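Aldo-keto Reductase, OXIDOREDUCTASE (Salmonella typhimurium, PDB 5T79) probably reduces aldehydes such as 3-hydroxybutanal to the corresponding alcohol, 1,3-butanediol, with NADPH as the hydride donor. Local coordinates at residues E14-G19 / A312-S317; T40-S45 / F77-Q82; F53-T58 / D306-L311. All coordinates share one frame; numbering follows the deposited sequence.

Overall arrangement
Contacts 1 and 3 tie the N-terminal part of this aldo-keto reductase barrel to its C-terminal part, while contact 2 joins two successive helices near the start. Contact 1 closes the longest loop, and the others are nested inside it. Contacts 2 and 3, with centres about 19 Å apart, share helix 42-54: its N-terminal end meets helix 72-85, and the turn after it meets helix 301-308. Their segments come in the order 40-45, 53-58, 77-82, 306-311. Contacts 1 and 3 touch, centres about 12 Å apart, through a probable hydrogen bond from Tyr15 OH to Gly56 O; contacts 1 and 2 are about 30 Å apart between centres. Helix 42-54 thus has a neighbour at each end, one of them the NADPH-binding helix 301-308.

Contact 1 (E14-G19 / A312-S317); sequences EYRRCG and ANRRFS
Glu14 and Arg314 meet by long side chains while the backbones stay well apart: the nearest CA atoms, those of Glu14 and Ala312, are separated by 10.6 Å. Strand 15-17 pairs antiparallel with strand 24-31, in the N-terminal hairpin that in aldo-keto reductases covers the bottom (N-terminal end) of the TIM barrel, while 312-317 is the irregular link from helix 301-308 to helix 318-329. Ser317 ends that link as the N-cap of the second helix.

The contact is a surface salt bridge reinforced by water. Arg314 runs extended from CG to NE and carries its guanidinium across to the carboxylate of Glu14, whose own chain is stretched out beyond CG. NH2 of Arg314 donates to OE1 of Glu14 over 3.1 Å, with an angle of 147° at the hydrogen. OE1 receives it on the syn lone pair, near the guanidinium edge but 22° out of that plane. The planes of the two groups are 68° apart, unlike a coplanar, two-bonded pair. Water 1 supplies the second link, accepting from Arg314 NE at 2.8 Å and donating to Glu14 OE2 at 2.7 Å.

Arg16 brings a like charge close, its NH1 3.8 Å from Arg314 NH2. The nearby carboxylate of Glu14 probably eases this approach. Arg16 is also held by Asp289 in a salt bridge and by the carbonyl groups of Val291 and Thr292, all just before strand 293-296. Water 2 bridges the two arginines across the guanidinium of Arg314 from water 1; it lies at the edge of that group and in its plane, accepting from Arg314 NH1 at 2.9 Å and, weakly, from Arg16 NH1 at 3.3 Å.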
ATOM      1  N   GLU A  14     -11.796  -1.023  11.087  1.00 17.36           N
ATOM      2  CA  GLU A  14     -12.817  -1.266  10.079  1.00 16.59           C
ATOM      3  C   GLU A  14     -12.181  -2.074   8.974  1.00 18.04           C
ATOM      4  O   GLU A  14     -11.068  -1.752   8.542  1.00 17.52           O
ATOM      5  CB  GLU A  14     -13.381   0.045   9.521  1.00 18.31           C
ATOM      6  CG  GLU A  14     -14.148   0.830  10.559  1.00 28.83           C
ATOM      7  CD  GLU A  14     -14.736   2.142  10.088  1.00 44.30           C
ATOM      8  OE1 GLU A  14     -14.712   2.427   8.866  1.00 32.85           O
ATOM      9  OE2 GLU A  14     -15.243   2.881  10.961  1.00 43.20           O
ATOM     10  N   TYR A  15     -12.844  -3.131   8.541  1.00 14.47           N
ATOM     11  CA  TYR A  15     -12.347  -3.986   7.454  1.00 13.25           C
ATOM     12  C   TYR A  15     -13.226  -3.722   6.262  1.00 17.92           C
ATOM     13  O   TYR A  15     -14.443  -3.620   6.401  1.00 18.30           O
ATOM     14  CB  TYR A  15     -12.301  -5.474   7.876  1.00 14.77           C
ATOM     15  CG  TYR A  15     -11.317  -5.644   9.013  1.00 15.02           C
ATOM     16  CD1 TYR A  15      -9.943  -5.716   8.771  1.00 16.09           C
ATOM     17  CD2 TYR A  15     -11.744  -5.611  10.337  1.00 16.91           C
ATOM     18  CE1 TYR A  15      -9.023  -5.762   9.824  1.00 15.30           C
ATOM     19  CE2 TYR A  15     -10.834  -5.649  11.394  1.00 17.73           C
ATOM     20  CZ  TYR A  15      -9.480  -5.736  11.134  1.00 18.72           C
ATOM     21  OH  TYR A  15      -8.608  -5.739  12.201  1.00 17.75           O
ATOM     22  N   ARG A  16     -12.613  -3.543   5.100  1.00 14.50           N
ATOM     23  CA  ARG A  16     -13.324  -3.113   3.897  1.00 15.00           C
ATOM     24  C   ARG A  16     -13.152  -4.129   2.794  1.00 18.88           C
ATOM     25  O   ARG A  16     -12.029  -4.548   2.516  1.00 16.23           O
ATOM     26  CB  ARG A  16     -12.791  -1.722   3.479  1.00 16.19           C
ATOM     27  CG  ARG A  16     -13.083  -0.643   4.565  1.00 19.39           C
ATOM     28  CD  ARG A  16     -12.429   0.703   4.318  1.00 16.22           C
ATOM     29  NE  ARG A  16     -12.731   1.223   2.975  1.00 17.22           N
ATOM     30  CZ  ARG A  16     -13.801   1.937   2.658  1.00 30.01           C
ATOM     31  NH1 ARG A  16     -14.727   2.200   3.572  1.00 24.66           N
ATOM     32  NH2 ARG A  16     -13.978   2.357   1.413  1.00 26.71           N
ATOM     33  N   ARG A  17     -14.271  -4.536   2.163  1.00 17.15           N
ATOM     34  CA  ARG A  17     -14.190  -5.544   1.107  1.00 16.47           C
ATOM     35  C   ARG A  17     -13.407  -5.005  -0.086  1.00 17.74           C
ATOM     36  O   ARG A  17     -13.666  -3.905  -0.557  1.00 16.52           O
ATOM     37  CB  ARG A  17     -15.571  -6.017   0.658  1.00 17.36           C
ATOM     38  CG  ARG A  17     -15.437  -7.310  -0.170  1.00 22.87           C
ATOM     39  CD  ARG A  17     -16.682  -8.115  -0.170  1.00 28.18           C
ATOM     40  NE  ARG A  17     -17.063  -8.559   1.168  1.00 23.29           N
ATOM     41  CZ  ARG A  17     -16.837  -9.775   1.654  1.00 32.76           C
ATOM     42  NH1 ARG A  17     -16.185 -10.679   0.927  1.00 16.64           N
ATOM     43  NH2 ARG A  17     -17.273 -10.103   2.864  1.00 23.52           N
ATOM     44  N   CYS A  18     -12.467  -5.817  -0.569  1.00 14.03           N
ATOM     45  CA  CYS A  18     -11.546  -5.503  -1.657  1.00 13.92           C
ATOM     46  C   CYS A  18     -12.193  -5.884  -2.993  1.00 18.75           C
ATOM     47  O   CYS A  18     -12.109  -7.033  -3.424  1.00 19.08           O
ATOM     48  CB  CYS A  18     -10.224  -6.231  -1.416  1.00 13.78           C
ATOM     49  SG  CYS A  18      -8.926  -5.870  -2.639  1.00 17.50           S
ATOM     50  N   GLY A  19     -12.886  -4.918  -3.596  1.00 16.44           N
ATOM     51  CA  GLY A  19     -13.642  -5.088  -4.841  1.00 16.27           C
ATOM     52  C   GLY A  19     -14.672  -6.181  -4.652  1.00 19.80           C
ATOM     53  O   GLY A  19     -15.291  -6.256  -3.586  1.00 19.91           O
ATOM     54  N   ALA A 312     -12.338   7.763  13.454  1.00 23.23           N
ATOM     55  CA  ALA A 312     -13.323   8.430  14.310  1.00 24.69           C
ATOM     56  C   ALA A 312     -13.854   9.743  13.707  1.00 28.23           C
ATOM     57  O   ALA A 312     -14.831  10.304  14.222  1.00 26.96           O
ATOM     58  CB  ALA A 312     -12.692   8.723  15.665  1.00 27.49           C
ATOM     59  N   ASN A 313     -13.203  10.261  12.649  1.00 23.80           N
ATOM     60  CA  ASN A 313     -13.574  11.558  12.094  1.00 23.45           C
ATOM     61  C   ASN A 313     -13.212  11.613  10.607  1.00 26.27           C
ATOM     62  O   ASN A 313     -12.303  12.342  10.229  1.00 25.63           O
ATOM     63  CB  ASN A 313     -12.810  12.630  12.913  1.00 25.13           C
ATOM     64  CG  ASN A 313     -13.146  14.072  12.663  1.00 36.31           C
ATOM     65  OD1 ASN A 313     -14.032  14.421  11.883  1.00 31.90           O
ATOM     66  ND2 ASN A 313     -12.431  14.945  13.346  1.00 25.69           N
ATOM     67  N   ARG A 314     -13.913  10.831   9.762  1.00 22.64           N
ATOM     68  CA  ARG A 314     -13.566  10.773   8.336  1.00 21.03           C
ATOM     69  C   ARG A 314     -14.724  11.135   7.380  1.00 25.97           C
ATOM     70  O   ARG A 314     -14.677  10.804   6.191  1.00 23.42           O
ATOM     71  CB  ARG A 314     -12.973   9.401   7.980  1.00 19.64           C
ATOM     72  CG  ARG A 314     -13.889   8.194   8.137  1.00 22.00           C
ATOM     73  CD  ARG A 314     -13.140   6.978   7.635  1.00 25.44           C
ATOM     74  NE  ARG A 314     -14.013   5.808   7.604  1.00 31.22           N
ATOM     75  CZ  ARG A 314     -14.680   5.410   6.531  1.00 38.92           C
ATOM     76  NH1 ARG A 314     -14.556   6.063   5.381  1.00 25.57           N
ATOM     77  NH2 ARG A 314     -15.479   4.354   6.596  1.00 26.70           N
ATOM     78  N   ARG A 315     -15.714  11.886   7.876  1.00 24.74           N
ATOM     79  CA  ARG A 315     -16.818  12.334   7.031  1.00 25.83           C
ATOM     80  C   ARG A 315     -16.537  13.735   6.536  1.00 29.62           C
ATOM     81  O   ARG A 315     -16.032  14.569   7.297  1.00 30.04           O
ATOM     82  CB  ARG A 315     -18.161  12.291   7.783  1.00 29.23           C
ATOM     83  CG  ARG A 315     -18.714  10.887   7.964  1.00 44.53           C
ATOM     84  CD  ARG A 315     -20.032  10.900   8.728  1.00 64.72           C
ATOM     85  NE  ARG A 315     -20.405   9.569   9.216  1.00 79.78           N
ATOM     86  CZ  ARG A 315     -21.162   8.703   8.548  1.00 99.35           C
ATOM     87  NH1 ARG A 315     -21.638   9.012   7.348  1.00 87.43           N
ATOM     88  NH2 ARG A 315     -21.447   7.518   9.074  1.00 90.11           N
ATOM     89  N   PHE A 316     -16.874  13.995   5.266  1.00 24.74           N
ATOM     90  CA  PHE A 316     -16.724  15.305   4.629  1.00 24.39           C
ATOM     91  C   PHE A 316     -18.032  15.744   4.000  1.00 31.41           C
ATOM     92  O   PHE A 316     -18.696  14.929   3.348  1.00 33.89           O
ATOM     93  CB  PHE A 316     -15.638  15.259   3.548  1.00 24.47           C
ATOM     94  CG  PHE A 316     -14.258  15.001   4.089  1.00 23.28           C
ATOM     95  CD1 PHE A 316     -13.804  13.705   4.288  1.00 24.51           C
ATOM     96  CD2 PHE A 316     -13.396  16.054   4.371  1.00 24.14           C
ATOM     97  CE1 PHE A 316     -12.529  13.467   4.790  1.00 23.51           C
ATOM     98  CE2 PHE A 316     -12.108  15.808   4.860  1.00 24.47           C
ATOM     99  CZ  PHE A 316     -11.684  14.517   5.053  1.00 21.27           C
ATOM    100  N   SER A 317     -18.396  17.015   4.174  1.00 27.15           N
ATOM    101  CA  SER A 317     -19.603  17.575   3.569  1.00 29.82           C
ATOM    102  C   SER A 317     -19.279  18.094   2.169  1.00 35.58           C
ATOM    103  O   SER A 317     -18.098  18.196   1.808  1.00 32.49           O
ATOM    104  CB  SER A 317     -20.157  18.706   4.435  1.00 34.05           C
ATOM    105  OG  SER A 317     -19.195  19.747   4.533  1.00 40.66           O
TER
HETATM  106  O   HOH W   1     -15.096   5.414  10.196  1.00 28.49           O
HETATM  107  O   HOH W   2     -16.146   5.199   3.117  0.50  7.01           O

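Contact 2 (T40-S45 / F77-Q82); sequences TRVENS and FGRILQ
Val42, at the first turn of helix 42-54, reaches helix 72-85 with one methyl branch. Its CG1 stands opposite the backbone N (chi1 165°) and lies 3.8 Å from Arg79 NH1 and 4.3 Å from Ile80 CD1, so a single methyl meets both an arginine end and an aliphatic tip. The Arg79 chain is extended from CG to NE and crosses the valine at a slant, while its NE forms a salt bridge with Glu83 one turn further along the same helix. That bond holds the arginine along its own helix as NH1 passes the valine.

One turn on from Val42, Ser45 faces the same helix. It offers CB, 4.0 Å from Ile80 CD1, and its OG turns to the carbonyl O of Asn35. The polar end of this buried serine is thereby satisfied while its carbon side packs against the isoleucine.

Ile80 also touches Leu49, one turn beyond Ser45 on helix 42-54. The two helices are successive outer helices of the barrel, following strands 24-31 and 59-61, which pair in parallel; strand 59-61 leads from one helix to the other.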
ATOM      1  N   THR A  40      17.999   1.346   9.613  1.00 20.35           N
ATOM      2  CA  THR A  40      17.167   1.726  10.755  1.00 21.38           C
ATOM      3  C   THR A  40      17.311   0.595  11.786  1.00 22.37           C
ATOM      4  O   THR A  40      17.978  -0.398  11.495  1.00 23.85           O
ATOM      5  CB  THR A  40      15.720   2.065  10.318  1.00 31.11           C
ATOM      6  OG1 THR A  40      15.248   1.046   9.472  1.00 26.97           O
ATOM      7  CG2 THR A  40      15.620   3.403   9.575  1.00 31.65           C
ATOM      8  N   ARG A  41      16.802   0.784  13.010  1.00 16.37           N
ATOM      9  CA  ARG A  41      16.973  -0.215  14.077  1.00 15.52           C
ATOM     10  C   ARG A  41      15.860  -1.239  14.036  1.00 19.35           C
ATOM     11  O   ARG A  41      14.691  -0.865  13.934  1.00 16.66           O
ATOM     12  CB  ARG A  41      17.001   0.463  15.449  1.00 15.89           C
ATOM     13  CG  ARG A  41      18.146   1.452  15.592  1.00 22.18           C
ATOM     14  CD  ARG A  41      17.968   2.278  16.854  1.00 26.77           C
ATOM     15  NE  ARG A  41      19.075   3.218  17.040  1.00 33.22           N
ATOM     16  CZ  ARG A  41      19.011   4.512  16.735  1.00 55.90           C
ATOM     17  NH1 ARG A  41      17.907   5.024  16.199  1.00 46.68           N
ATOM     18  NH2 ARG A  41      20.052   5.306  16.959  1.00 42.64           N
ATOM     19  N   VAL A  42      16.225  -2.539  14.122  1.00 18.34           N
ATOM     20  CA  VAL A  42      15.242  -3.637  14.101  1.00 17.79           C
ATOM     21  C   VAL A  42      14.318  -3.525  15.330  1.00 18.90           C
ATOM     22  O   VAL A  42      13.136  -3.816  15.200  1.00 17.94           O
ATOM     23  CB  VAL A  42      15.918  -5.033  13.962  1.00 23.62           C
ATOM     24  CG1 VAL A  42      14.957  -6.177  14.319  1.00 24.33           C
ATOM     25  CG2 VAL A  42      16.442  -5.224  12.541  1.00 23.41           C
ATOM     26  N   GLU A  43      14.813  -2.998  16.470  1.00 17.58           N
ATOM     27  CA  GLU A  43      13.969  -2.761  17.649  1.00 18.92           C
ATOM     28  C   GLU A  43      12.750  -1.890  17.257  1.00 21.46           C
ATOM     29  O   GLU A  43      11.626  -2.177  17.674  1.00 19.34           O
ATOM     30  CB  GLU A  43      14.796  -2.089  18.753  1.00 21.66           C
ATOM     31  CG  GLU A  43      14.038  -1.334  19.827  1.00 36.01           C
ATOM     32  CD  GLU A  43      14.913  -0.387  20.639  1.00 61.94           C
ATOM     33  OE1 GLU A  43      15.652   0.432  20.037  1.00 47.88           O
ATOM     34  OE2 GLU A  43      14.865  -0.476  21.887  1.00 59.18           O
ATOM     35  N   ASN A  44      12.987  -0.832  16.457  1.00 17.58           N
ATOM     36  CA  ASN A  44      11.923   0.066  16.005  1.00 16.80           C
ATOM     37  C   ASN A  44      11.016  -0.627  14.994  1.00 19.56           C
ATOM     38  O   ASN A  44       9.795  -0.511  15.125  1.00 19.20           O
ATOM     39  CB  ASN A  44      12.492   1.357  15.428  1.00 19.38           C
ATOM     40  CG  ASN A  44      11.402   2.332  15.035  1.00 40.79           C
ATOM     41  OD1 ASN A  44      10.499   2.660  15.828  1.00 34.05           O
ATOM     42  ND2 ASN A  44      11.415   2.739  13.775  1.00 31.65           N
ATOM     43  N   SER A  45      11.587  -1.340  13.991  1.00 15.20           N
ATOM     44  CA  SER A  45      10.807  -2.095  12.990  1.00 14.61           C
ATOM     45  C   SER A  45       9.831  -3.059  13.685  1.00 16.69           C
ATOM     46  O   SER A  45       8.648  -3.147  13.336  1.00 13.98           O
ATOM     47  CB  SER A  45      11.755  -2.896  12.093  1.00 16.13           C
ATOM     48  OG  SER A  45      12.590  -2.013  11.370  1.00 21.53           O
ATOM     49  N   PHE A  77      11.560  -8.356   7.917  1.00 12.18           N
ATOM     50  CA  PHE A  77      10.163  -8.783   8.122  1.00 12.97           C
ATOM     51  C   PHE A  77      10.117 -10.305   8.363  1.00 17.19           C
ATOM     52  O   PHE A  77       9.431 -10.753   9.277  1.00 16.55           O
ATOM     53  CB  PHE A  77       9.278  -8.405   6.917  1.00 14.00           C
ATOM     54  CG  PHE A  77       7.871  -8.942   7.058  1.00 15.09           C
ATOM     55  CD1 PHE A  77       6.953  -8.316   7.892  1.00 18.38           C
ATOM     56  CD2 PHE A  77       7.478 -10.091   6.386  1.00 17.64           C
ATOM     57  CE1 PHE A  77       5.661  -8.821   8.041  1.00 20.71           C
ATOM     58  CE2 PHE A  77       6.191 -10.607   6.545  1.00 21.38           C
ATOM     59  CZ  PHE A  77       5.292  -9.973   7.377  1.00 20.25           C
ATOM     60  N   GLY A  78      10.846 -11.068   7.552  1.00 14.80           N
ATOM     61  CA  GLY A  78      10.949 -12.527   7.689  1.00 15.25           C
ATOM     62  C   GLY A  78      11.408 -12.962   9.076  1.00 18.66           C
ATOM     63  O   GLY A  78      10.807 -13.851   9.683  1.00 17.55           O
ATOM     64  N   ARG A  79      12.444 -12.303   9.611  1.00 15.57           N
ATOM     65  CA  ARG A  79      12.958 -12.595  10.963  1.00 15.22           C
ATOM     66  C   ARG A  79      11.897 -12.266  12.037  1.00 17.13           C
ATOM     67  O   ARG A  79      11.669 -13.087  12.938  1.00 16.62           O
ATOM     68  CB  ARG A  79      14.244 -11.782  11.243  1.00 15.49           C
ATOM     69  CG  ARG A  79      14.821 -12.032  12.642  1.00 22.96           C
ATOM     70  CD  ARG A  79      15.983 -11.123  12.957  1.00 26.98           C
ATOM     71  NE  ARG A  79      16.233 -11.028  14.403  1.00 28.10           N
ATOM     72  CZ  ARG A  79      16.931 -10.051  14.974  1.00 39.20           C
ATOM     73  NH1 ARG A  79      17.466  -9.089  14.234  1.00 26.04           N
ATOM     74  NH2 ARG A  79      17.113 -10.037  16.286  1.00 31.78           N
ATOM     75  N   ILE A  80      11.280 -11.065  11.961  1.00 14.32           N
ATOM     76  CA  ILE A  80      10.276 -10.632  12.948  1.00 14.20           C
ATOM     77  C   ILE A  80       9.055 -11.566  12.872  1.00 16.89           C
ATOM     78  O   ILE A  80       8.496 -11.932  13.915  1.00 15.92           O
ATOM     79  CB  ILE A  80       9.907  -9.137  12.800  1.00 16.56           C
ATOM     80  CG1 ILE A  80      11.139  -8.251  13.123  1.00 16.05           C
ATOM     81  CG2 ILE A  80       8.704  -8.744  13.713  1.00 17.84           C
ATOM     82  CD1 ILE A  80      11.086  -6.827  12.507  1.00 17.43           C
ATOM     83  N   LEU A  81       8.665 -11.962  11.657  1.00 14.56           N
ATOM     84  CA  LEU A  81       7.555 -12.906  11.462  1.00 15.96           C
ATOM     85  C   LEU A  81       7.852 -14.240  12.194  1.00 19.95           C
ATOM     86  O   LEU A  81       7.001 -14.725  12.945  1.00 18.84           O
ATOM     87  CB  LEU A  81       7.286 -13.154   9.971  1.00 16.12           C
ATOM     88  CG  LEU A  81       6.423 -14.373   9.619  1.00 22.98           C
ATOM     89  CD1 LEU A  81       4.965 -14.175  10.010  1.00 24.60           C
ATOM     90  CD2 LEU A  81       6.518 -14.672   8.161  1.00 27.26           C
ATOM     91  N   GLN A  82       9.061 -14.802  11.987  1.00 16.98           N
ATOM     92  CA  GLN A  82       9.474 -16.070  12.611  1.00 18.14           C
ATOM     93  C   GLN A  82       9.510 -15.934  14.142  1.00 19.89           C
ATOM     94  O   GLN A  82       9.066 -16.834  14.861  1.00 18.73           O
ATOM     95  CB  GLN A  82      10.868 -16.483  12.075  1.00 20.70           C
ATOM     96  CG  GLN A  82      11.473 -17.757  12.705  1.00 40.82           C
ATOM     97  CD  GLN A  82      10.779 -19.054  12.330  1.00 72.83           C
ATOM     98  OE1 GLN A  82      10.259 -19.231  11.219  1.00 71.85           O
ATOM     99  NE2 GLN A  82      10.795 -20.018  13.244  1.00 68.86           N
TER

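Contact 3 (F53-T58 / D306-L311); sequences FDLGIT and DAVGML
Leu55 and Val308 bring the backbones within 7.4 Å, CA to CA, where the turn closing helix 42-54 faces the C-terminal part of helix 301-308. Gly56, with positive phi (89°), is the C-prime residue of a Schellman motif: its N bonds to Phe53 O at 3.0 Å, and Ile57 N reaches back to Ala52 O. This ending turns the chain so that Leu55 and Ile57 both direct their side chains at the second helix.

Val308 answers with one methyl. Its CG2, lying opposite the carbonyl carbon while CG1 stands opposite the backbone N (chi1 179°), sits 4.0 Å from Leu55 CB and equally 4.0 Å from Leu55 CD1. The leucine thus meets the methyl at both its root and one branch tip. Ile57 CD1 comes to the same CG2 at 4.2 Å, its chain running past the valine in the opposite direction. The joint is wholly apolar and largely buried.

Further inward, Ile57 also packs on Ile28 of strand 24-31. Two residues before Val308, Asp306 belongs to the NADPH site: its OD2 makes a salt bridge with Lys276 and a weak hydrogen bond to the adenine N6A of the cofactor. The arrangement is a helix-to-turn packing in the outer layer of a TIM barrel, with the Val308 side chain about 11 Å from the bound NADPH.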
ATOM      1  N   PHE A  53      -0.399  -4.515  14.250  1.00 14.45           N
ATOM      2  CA  PHE A  53      -1.272  -5.689  14.427  1.00 12.90           C
ATOM      3  C   PHE A  53      -2.137  -5.552  15.675  1.00 17.59           C
ATOM      4  O   PHE A  53      -3.306  -5.910  15.616  1.00 17.42           O
ATOM      5  CB  PHE A  53      -0.458  -6.986  14.466  1.00 14.28           C
ATOM      6  CG  PHE A  53      -1.284  -8.256  14.371  1.00 15.50           C
ATOM      7  CD1 PHE A  53      -2.230  -8.421  13.361  1.00 16.87           C
ATOM      8  CD2 PHE A  53      -1.067  -9.313  15.251  1.00 17.32           C
ATOM      9  CE1 PHE A  53      -2.964  -9.618  13.259  1.00 17.55           C
ATOM     10  CE2 PHE A  53      -1.814 -10.498  15.154  1.00 19.12           C
ATOM     11  CZ  PHE A  53      -2.740 -10.646  14.149  1.00 16.97           C
ATOM     12  N   ASP A  54      -1.601  -4.966  16.779  1.00 14.74           N
ATOM     13  CA  ASP A  54      -2.381  -4.704  18.009  1.00 14.56           C
ATOM     14  C   ASP A  54      -3.551  -3.738  17.747  1.00 19.13           C
ATOM     15  O   ASP A  54      -4.560  -3.803  18.453  1.00 18.76           O
ATOM     16  CB  ASP A  54      -1.493  -4.136  19.139  1.00 16.62           C
ATOM     17  CG  ASP A  54      -0.581  -5.169  19.809  1.00 23.91           C
ATOM     18  OD1 ASP A  54      -0.738  -6.387  19.526  1.00 24.11           O
ATOM     19  OD2 ASP A  54       0.296  -4.764  20.590  1.00 22.72           O
ATOM     20  N   LEU A  55      -3.422  -2.854  16.745  1.00 16.24           N
ATOM     21  CA  LEU A  55      -4.497  -1.910  16.386  1.00 16.42           C
ATOM     22  C   LEU A  55      -5.397  -2.461  15.255  1.00 19.03           C
ATOM     23  O   LEU A  55      -6.269  -1.746  14.752  1.00 18.36           O
ATOM     24  CB  LEU A  55      -3.891  -0.546  15.991  1.00 16.65           C
ATOM     25  CG  LEU A  55      -3.271   0.240  17.156  1.00 21.37           C
ATOM     26  CD1 LEU A  55      -2.447   1.444  16.641  1.00 21.59           C
ATOM     27  CD2 LEU A  55      -4.336   0.689  18.139  1.00 23.48           C
ATOM     28  N   GLY A  56      -5.192  -3.725  14.886  1.00 15.79           N
ATOM     29  CA  GLY A  56      -6.001  -4.399  13.871  1.00 14.51           C
ATOM     30  C   GLY A  56      -5.535  -4.288  12.436  1.00 18.15           C
ATOM     31  O   GLY A  56      -6.252  -4.703  11.518  1.00 17.77           O
ATOM     32  N   ILE A  57      -4.330  -3.759  12.222  1.00 14.04           N
ATOM     33  CA  ILE A  57      -3.765  -3.687  10.873  1.00 12.59           C
ATOM     34  C   ILE A  57      -3.231  -5.085  10.525  1.00 14.47           C
ATOM     35  O   ILE A  57      -2.239  -5.527  11.081  1.00 13.82           O
ATOM     36  CB  ILE A  57      -2.692  -2.569  10.743  1.00 14.58           C
ATOM     37  CG1 ILE A  57      -3.307  -1.181  10.983  1.00 14.54           C
ATOM     38  CG2 ILE A  57      -1.992  -2.653   9.381  1.00 12.71           C
ATOM     39  CD1 ILE A  57      -2.252  -0.039  11.118  1.00 18.52           C
ATOM     40  N   THR A  58      -3.930  -5.791   9.628  1.00 12.89           N
ATOM     41  CA  THR A  58      -3.598  -7.172   9.252  1.00 12.53           C
ATOM     42  C   THR A  58      -2.816  -7.234   7.935  1.00 15.72           C
ATOM     43  O   THR A  58      -2.412  -8.320   7.516  1.00 15.03           O
ATOM     44  CB  THR A  58      -4.926  -7.964   9.095  1.00 15.43           C
ATOM     45  OG1 THR A  58      -5.709  -7.280   8.117  1.00 15.56           O
ATOM     46  CG2 THR A  58      -5.743  -8.021  10.389  1.00 14.07           C
ATOM     47  N   ASP A 306      -1.948   7.549  15.194  1.00 18.78           N
ATOM     48  CA  ASP A 306      -2.556   8.730  14.569  1.00 19.24           C
ATOM     49  C   ASP A 306      -3.453   8.308  13.406  1.00 20.94           C
ATOM     50  O   ASP A 306      -4.592   8.752  13.330  1.00 20.16           O
ATOM     51  CB  ASP A 306      -1.482   9.711  14.054  1.00 20.72           C
ATOM     52  CG  ASP A 306      -0.732  10.542  15.087  1.00 29.73           C
ATOM     53  OD1 ASP A 306      -1.210  10.639  16.241  1.00 29.71           O
ATOM     54  OD2 ASP A 306       0.291  11.154  14.717  1.00 33.59           O
ATOM     55  N   ALA A 307      -2.932   7.453  12.507  1.00 18.33           N
ATOM     56  CA  ALA A 307      -3.658   6.960  11.335  1.00 17.06           C
ATOM     57  C   ALA A 307      -4.924   6.250  11.736  1.00 20.96           C
ATOM     58  O   ALA A 307      -5.968   6.526  11.154  1.00 20.14           O
ATOM     59  CB  ALA A 307      -2.770   6.014  10.525  1.00 16.97           C
ATOM     60  N   VAL A 308      -4.849   5.328  12.719  1.00 19.22           N
ATOM     61  CA  VAL A 308      -6.028   4.577  13.176  1.00 20.31           C
ATOM     62  C   VAL A 308      -7.063   5.571  13.775  1.00 23.76           C
ATOM     63  O   VAL A 308      -8.269   5.388  13.566  1.00 22.88           O
ATOM     64  CB  VAL A 308      -5.669   3.397  14.132  1.00 25.15           C
ATOM     65  CG1 VAL A 308      -6.925   2.659  14.595  1.00 27.12           C
ATOM     66  CG2 VAL A 308      -4.726   2.410  13.448  1.00 24.03           C
ATOM     67  N   GLY A 309      -6.581   6.648  14.399  1.00 21.19           N
ATOM     68  CA  GLY A 309      -7.417   7.719  14.964  1.00 21.94           C
ATOM     69  C   GLY A 309      -8.249   8.497  13.950  1.00 24.78           C
ATOM     70  O   GLY A 309      -9.204   9.184  14.319  1.00 23.59           O
ATOM     71  N   MET A 310      -7.905   8.386  12.653  1.00 21.51           N
ATOM     72  CA  MET A 310      -8.620   9.022  11.538  1.00 20.68           C
ATOM     73  C   MET A 310     -10.046   8.423  11.387  1.00 23.36           C
ATOM     74  O   MET A 310     -10.955   9.127  10.942  1.00 24.15           O
ATOM     75  CB  MET A 310      -7.775   8.835  10.259  1.00 22.29           C
ATOM     76  CG  MET A 310      -8.490   8.977   8.938  1.00 25.06           C
ATOM     77  SD  MET A 310      -9.545   7.626   8.348  1.00 24.50           S
ATOM     78  CE  MET A 310      -8.514   6.736   7.284  1.00 21.81           C
ATOM     79  N   LEU A 311     -10.223   7.128  11.707  1.00 19.49           N
ATOM     80  CA  LEU A 311     -11.501   6.429  11.546  1.00 19.62           C
ATOM     81  C   LEU A 311     -12.645   7.072  12.346  1.00 23.84           C
ATOM     82  O   LEU A 311     -13.791   6.960  11.929  1.00 22.82           O
ATOM     83  CB  LEU A 311     -11.373   4.955  11.916  1.00 19.79           C
ATOM     84  CG  LEU A 311     -10.389   4.124  11.068  1.00 24.16           C
ATOM     85  CD1 LEU A 311     -10.278   2.704  11.611  1.00 25.72           C
ATOM     86  CD2 LEU A 311     -10.788   4.116   9.582  1.00 24.36           C
TER